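Local coordinates for uncharacterized protein (Archaeoglobus fulgidus DSM 4304, PDB 3BPD) that is of unknown function but binds magnesium ions and assembles as a heptamer of small, probably ferredoxin-like, subunits, at residues Leu11-His17 and Ala47-Ile53; Lys27-Leu31 and Gln64-Ile69. The protein carries 1 engineered substitution. All coordinates share one frame; numbering follows the deposited sequence.

Contact 1: Leu11-His17 and Ala47-Ile53; sequences LDVLKPH and ATENIKI. With MG (magnesium ion), chain Y.
The two inner strands of a four-stranded ferredoxin-like sheet meet here, Leu11-His17 running antiparallel to Ala47-Ile53 with their axes at 157°. Leu11, Val13 and Lys15 form the hydrogen-bonded pairs with Ile53, Ile51 and Glu49; Ile51 N reaches Val13 O at 2.8 Å. On the face of these residues, Val13 CG2 lies against Ile53 CD1 at 4.0 Å, and Ile69 of helix 62-71 packs over both. Farther along, Lys15 and Glu49 run alongside each other. The bend at the end of the lysine chain (chi4 65°) swings Lys15 NZ back to Pro16 O, and Pro19 O also accepts from it. Glu49 OE1, 3.2 Å from Lys15 NZ, completes a salt bridge whose hydrogen bond is weak. Lys15 O takes two donors, Glu49 N at 2.8 Å and Thr48 OG1, which stands above the carbonyl plane. At the strand ends, Ala47 CA sits 3.5 Å from the His17 ring centroid, a CH-pi contact over one face, while His17 NE2 is hydrogen-bonded to Asp45 O. Leu14, Asn50 and Asp12 occupy the other face, where Asp12 OD1 binds magnesium at 2.2 Å, together with Ser78. An open-faced sandwich is divided in this way: a largely apolar side beneath helices, edged here by Lys15 and Glu49, and an opposing side, here bearing metal.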
loop_
_atom_site.group_PDB
_atom_site.type_symbol
_atom_site.label_atom_id
_atom_site.label_comp_id
_atom_site.label_asym_id
_atom_site.label_seq_id
_atom_site.Cartn_x
_atom_site.Cartn_y
_atom_site.Cartn_z
ATOM N N LEU F 11 7.702 -16.160 -15.694
ATOM C CA LEU F 11 7.876 -17.563 -15.986
ATOM C C LEU F 11 8.227 -18.423 -14.782
ATOM O O LEU F 11 9.105 -18.086 -13.997
ATOM C CB LEU F 11 8.953 -17.718 -17.057
ATOM C CG LEU F 11 8.696 -16.885 -18.312
ATOM C CD1 LEU F 11 9.705 -17.242 -19.378
ATOM C CD2 LEU F 11 7.282 -17.138 -18.816
ATOM N N ASP F 12 7.514 -19.529 -14.625
ATOM C CA ASP F 12 7.808 -20.455 -13.546
ATOM C C ASP F 12 8.814 -21.423 -14.149
ATOM O O ASP F 12 8.480 -22.180 -15.064
ATOM C CB ASP F 12 6.567 -21.231 -13.131
ATOM C CG ASP F 12 6.897 -22.380 -12.212
ATOM O OD1 ASP F 12 6.018 -23.240 -12.003
ATOM O OD2 ASP F 12 8.041 -22.423 -11.695
ATOM N N VAL F 13 10.037 -21.403 -13.638
ATOM C CA VAL F 13 11.078 -22.268 -14.170
ATOM C C VAL F 13 11.743 -23.207 -13.166
ATOM O O VAL F 13 12.024 -22.829 -12.029
ATOM C CB VAL F 13 12.172 -21.421 -14.857
ATOM C CG1 VAL F 13 13.359 -22.283 -15.227
ATOM C CG2 VAL F 13 11.602 -20.762 -16.100
ATOM N N LEU F 14 11.970 -24.445 -13.602
ATOM C CA LEU F 14 12.652 -25.448 -12.793
ATOM C C LEU F 14 14.000 -25.643 -13.484
ATOM O O LEU F 14 14.073 -25.663 -14.712
ATOM C CB LEU F 14 11.883 -26.768 -12.778
ATOM C CG LEU F 14 12.616 -27.932 -12.095
ATOM C CD1 LEU F 14 12.488 -27.809 -10.577
ATOM C CD2 LEU F 14 12.039 -29.253 -12.569
ATOM N N LYS F 15 15.066 -25.788 -12.708
ATOM C CA LYS F 15 16.393 -25.949 -13.296
ATOM C C LYS F 15 17.380 -26.627 -12.357
ATOM O O LYS F 15 17.222 -26.590 -11.143
ATOM C CB LYS F 15 16.965 -24.578 -13.651
ATOM C CG LYS F 15 17.442 -23.799 -12.421
ATOM C CD LYS F 15 18.130 -22.505 -12.812
ATOM C CE LYS F 15 18.966 -21.955 -11.672
ATOM N NZ LYS F 15 20.103 -22.852 -11.324
ATOM N N PRO F 16 18.423 -27.256 -12.909
ATOM C CA PRO F 16 19.372 -27.891 -11.997
ATOM C C PRO F 16 20.110 -26.735 -11.318
ATOM O O PRO F 16 19.971 -25.588 -11.741
ATOM C CB PRO F 16 20.255 -28.702 -12.933
ATOM C CG PRO F 16 20.303 -27.837 -14.159
ATOM C CD PRO F 16 18.872 -27.356 -14.310
ATOM N N HIS F 17 20.886 -27.020 -10.279
ATOM C CA HIS F 17 21.588 -25.963 -9.560
ATOM C C HIS F 17 22.509 -25.085 -10.403
ATOM O O HIS F 17 22.681 -23.906 -10.112
ATOM C CB HIS F 17 22.382 -26.557 -8.400
ATOM C CG HIS F 17 21.530 -27.196 -7.353
ATOM N ND1 HIS F 17 22.058 -27.825 -6.245
ATOM C CD2 HIS F 17 20.187 -27.316 -7.246
ATOM C CE1 HIS F 17 21.076 -28.304 -5.503
ATOM N NE2 HIS F 17 19.930 -28.009 -6.088
ATOM N N ALA F 47 18.814 -31.408 -6.053
ATOM C CA ALA F 47 19.719 -31.000 -7.116
ATOM C C ALA F 47 18.963 -30.134 -8.114
ATOM O O ALA F 47 19.268 -30.125 -9.311
ATOM C CB ALA F 47 20.252 -32.228 -7.809
ATOM N N THR F 48 17.990 -29.383 -7.613
ATOM C CA THR F 48 17.157 -28.567 -8.472
ATOM C C THR F 48 16.661 -27.313 -7.761
ATOM O O THR F 48 16.700 -27.225 -6.534
ATOM C CB THR F 48 15.941 -29.405 -8.934
ATOM O OG1 THR F 48 15.696 -29.164 -10.317
ATOM C CG2 THR F 48 14.691 -29.046 -8.139
ATOM N N GLU F 49 16.197 -26.339 -8.537
ATOM C CA GLU F 49 15.667 -25.111 -7.962
ATOM C C GLU F 49 14.437 -24.685 -8.731
ATOM O O GLU F 49 14.344 -24.899 -9.940
ATOM C CB GLU F 49 16.673 -23.960 -8.044
ATOM C CG GLU F 49 18.041 -24.234 -7.488
ATOM C CD GLU F 49 18.877 -22.977 -7.400
ATOM O OE1 GLU F 49 18.985 -22.258 -8.422
ATOM O OE2 GLU F 49 19.431 -22.711 -6.308
ATOM N N ASN F 50 13.484 -24.101 -8.019
ATOM C CA ASN F 50 12.290 -23.575 -8.647
ATOM C C ASN F 50 12.479 -22.068 -8.511
ATOM O O ASN F 50 12.730 -21.556 -7.415
ATOM C CB ASN F 50 11.029 -24.049 -7.921
ATOM C CG ASN F 50 10.636 -25.478 -8.300
ATOM O OD1 ASN F 50 10.438 -25.777 -9.474
ATOM N ND2 ASN F 50 10.517 -26.364 -7.301
ATOM N N ILE F 51 12.391 -21.367 -9.634
ATOM C CA ILE F 51 12.579 -19.925 -9.646
ATOM C C ILE F 51 11.503 -19.207 -10.463
ATOM O O ILE F 51 10.970 -19.766 -11.424
ATOM C CB ILE F 51 13.982 -19.572 -10.227
ATOM C CG1 ILE F 51 14.088 -20.048 -11.682
ATOM C CG2 ILE F 51 15.075 -20.238 -9.402
ATOM C CD1 ILE F 51 15.436 -19.748 -12.344
ATOM N N LYS F 52 11.179 -17.975 -10.066
ATOM C CA LYS F 52 10.199 -17.150 -10.781
ATOM C C LYS F 52 10.971 -16.079 -11.573
ATOM O O LYS F 52 11.722 -15.295 -10.990
ATOM C CB LYS F 52 9.242 -16.466 -9.792
ATOM C CG LYS F 52 7.784 -16.825 -9.993
ATOM C CD LYS F 52 7.499 -18.251 -9.530
ATOM C CE LYS F 52 6.050 -18.649 -9.747
ATOM N NZ LYS F 52 5.705 -19.820 -8.893
ATOM N N ILE F 53 10.794 -16.053 -12.894
ATOM C CA ILE F 53 11.483 -15.077 -13.742
ATOM C C ILE F 53 10.532 -14.008 -14.280
ATOM O O ILE F 53 9.519 -14.320 -14.900
ATOM C CB ILE F 53 12.165 -15.747 -14.959
ATOM C CG1 ILE F 53 13.251 -16.733 -14.497
ATOM C CG2 ILE F 53 12.783 -14.681 -15.852
ATOM C CD1 ILE F 53 13.902 -17.551 -15.637
HETATM MG MG MG Y . 3.837 -23.126 -12.437
#

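Contact 2: Lys27-Leu31 and Gln64-Ile69; sequences KLSEL and QIKGVI
Val68 N donates to Gln64 O at 3.1 Å, one of the helical bonds that set Val68 facing Leu28 of the neighbouring helix and Leu31 just beyond it. Ile69 N makes the equivalent bond to Ile65 O, so that Ile65, Val68 and Ile69 present an apolar ridge of one helical turn. Between the two segments the contact is carried by methyl groups. Leu28 puts CD2 between Ile65 and Val68, 3.9 Å from Ile65 CG2, lying nearly perpendicular to the isoleucine, while its other branch extends to Ile69, with CD1 4.1 Å from Ile69 CG1. Leu31, past the helix, points toward the ridge. Its CG is anti to the carbonyl carbon (chi1 -82°), which directs CD1 to within 3.8 Å of Val68 CG2 and also onto Ile65 CG1. With an alanine in place of Leu31 both branches are gone, which would probably leave Val68 CG2 and Ile65 CG1 without their apolar cover from this side. At the outer margin, Lys27 CB rests 4.0 Å from Val68 CG1. Helices 21-29 and 62-71, both lying on one side of the sheet, are thus joined laterally, as is usual for the helix pair of the ferredoxin-like fold.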
loop_
_atom_site.group_PDB
_atom_site.type_symbol
_atom_site.label_atom_id
_atom_site.label_comp_id
_atom_site.label_asym_id
_atom_site.label_seq_id
_atom_site.Cartn_x
_atom_site.Cartn_y
_atom_site.Cartn_z
ATOM N N LYS F 27 22.415 -13.286 -18.776
ATOM C CA LYS F 27 22.149 -13.679 -20.150
ATOM C C LYS F 27 20.820 -13.177 -20.689
ATOM O O LYS F 27 20.749 -12.705 -21.829
ATOM C CB LYS F 27 22.234 -15.197 -20.297
ATOM C CG LYS F 27 23.625 -15.743 -20.021
ATOM C CD LYS F 27 24.677 -14.934 -20.773
ATOM C CE LYS F 27 26.078 -15.252 -20.296
ATOM N NZ LYS F 27 27.084 -14.335 -20.899
ATOM N N LEU F 28 19.767 -13.272 -19.882
ATOM C CA LEU F 28 18.454 -12.807 -20.321
ATOM C C LEU F 28 18.419 -11.306 -20.462
ATOM O O LEU F 28 17.780 -10.781 -21.374
ATOM C CB LEU F 28 17.368 -13.246 -19.342
ATOM C CG LEU F 28 16.901 -14.683 -19.563
ATOM C CD1 LEU F 28 16.071 -15.159 -18.395
ATOM C CD2 LEU F 28 16.104 -14.749 -20.855
ATOM N N SER F 29 19.117 -10.619 -19.564
ATOM C CA SER F 29 19.150 -9.159 -19.580
ATOM C C SER F 29 19.919 -8.622 -20.771
ATOM O O SER F 29 19.730 -7.477 -21.173
ATOM C CB SER F 29 19.792 -8.615 -18.302
ATOM O OG SER F 29 21.188 -8.828 -18.312
ATOM N N GLU F 30 20.794 -9.448 -21.333
ATOM C CA GLU F 30 21.598 -9.021 -22.470
ATOM C C GLU F 30 20.854 -9.139 -23.801
ATOM O O GLU F 30 21.327 -8.645 -24.831
ATOM C CB GLU F 30 22.907 -9.805 -22.492
ATOM C CG GLU F 30 23.816 -9.492 -21.306
ATOM C CD GLU F 30 24.952 -10.490 -21.150
ATOM O OE1 GLU F 30 25.789 -10.317 -20.241
ATOM O OE2 GLU F 30 25.013 -11.458 -21.933
ATOM N N LEU F 31 19.687 -9.783 -23.774
ATOM C CA LEU F 31 18.857 -9.920 -24.965
ATOM C C LEU F 31 18.405 -8.520 -25.395
ATOM O O LEU F 31 18.245 -7.612 -24.566
ATOM C CB LEU F 31 17.629 -10.783 -24.668
ATOM C CG LEU F 31 17.769 -12.300 -24.687
ATOM C CD1 LEU F 31 16.535 -12.944 -24.067
ATOM C CD2 LEU F 31 17.950 -12.757 -26.124
ATOM N N GLN F 64 12.833 -16.680 -28.407
ATOM C CA GLN F 64 14.193 -16.295 -28.079
ATOM C C GLN F 64 14.435 -16.384 -26.569
ATOM O O GLN F 64 15.460 -16.904 -26.134
ATOM C CB GLN F 64 14.476 -14.874 -28.569
ATOM C CG GLN F 64 15.908 -14.427 -28.330
ATOM C CD GLN F 64 16.133 -12.976 -28.701
ATOM O OE1 GLN F 64 15.349 -12.105 -28.322
ATOM N NE2 GLN F 64 17.214 -12.703 -29.432
ATOM N N ILE F 65 13.500 -15.875 -25.771
ATOM C CA ILE F 65 13.643 -15.923 -24.322
ATOM C C ILE F 65 13.644 -17.371 -23.845
ATOM O O ILE F 65 14.430 -17.748 -22.968
ATOM C CB ILE F 65 12.509 -15.147 -23.620
ATOM C CG1 ILE F 65 12.703 -13.646 -23.848
ATOM C CG2 ILE F 65 12.505 -15.459 -22.133
ATOM C CD1 ILE F 65 11.578 -12.776 -23.342
ATOM N N LYS F 66 12.769 -18.182 -24.432
ATOM C CA LYS F 66 12.682 -19.594 -24.079
ATOM C C LYS F 66 14.002 -20.263 -24.477
ATOM O O LYS F 66 14.519 -21.144 -23.784
ATOM C CB LYS F 66 11.508 -20.251 -24.820
ATOM C CG LYS F 66 11.353 -21.736 -24.534
ATOM C CD LYS F 66 10.251 -22.375 -25.365
ATOM C CE LYS F 66 10.295 -23.897 -25.211
ATOM N NZ LYS F 66 9.221 -24.650 -25.932
ATOM N N GLY F 67 14.542 -19.818 -25.604
ATOM C CA GLY F 67 15.787 -20.367 -26.080
ATOM C C GLY F 67 16.862 -20.215 -25.034
ATOM O O GLY F 67 17.493 -21.200 -24.659
ATOM N N VAL F 68 17.053 -18.989 -24.547
ATOM C CA VAL F 68 18.077 -18.711 -23.551
ATOM C C VAL F 68 17.897 -19.576 -22.326
ATOM O O VAL F 68 18.833 -20.252 -21.906
ATOM C CB VAL F 68 18.066 -17.233 -23.116
ATOM C CG1 VAL F 68 19.217 -16.967 -22.166
ATOM C CG2 VAL F 68 18.170 -16.335 -24.328
ATOM N N ILE F 69 16.696 -19.557 -21.755
ATOM C CA ILE F 69 16.402 -20.350 -20.566
ATOM C C ILE F 69 16.707 -21.840 -20.770
ATOM O O ILE F 69 17.323 -22.482 -19.914
ATOM C CB ILE F 69 14.906 -20.176 -20.144
ATOM C CG1 ILE F 69 14.668 -18.745 -19.674
ATOM C CG2 ILE F 69 14.521 -21.176 -19.039
ATOM C CD1 ILE F 69 13.245 -18.480 -19.256
#

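Overall arrangement
Contact 1 pairs strands and contact 2 pairs helices, their centres 15 Å apart, and their segments alternate along the chain, as the two beta-alpha units of a ferredoxin-like fold require. A two-layer alpha+beta protein is built from contacts within each layer and contacts between layers, and this chain illustrates both. Ile69 joins the layers: its CD1 lies 3.8 Å from Leu11 CD1 and 3.8 Å from Ile53 CD1. Leu28 CD1 makes a second junction with Ile53 CG2, at 4.2 Å. Magnesium belongs to the sheet face turned from the helices, where Asp12 binds it; the side chain of Ile69 stays about 12 Å from a bound magnesium ion and about 9 Å from that of Asp12.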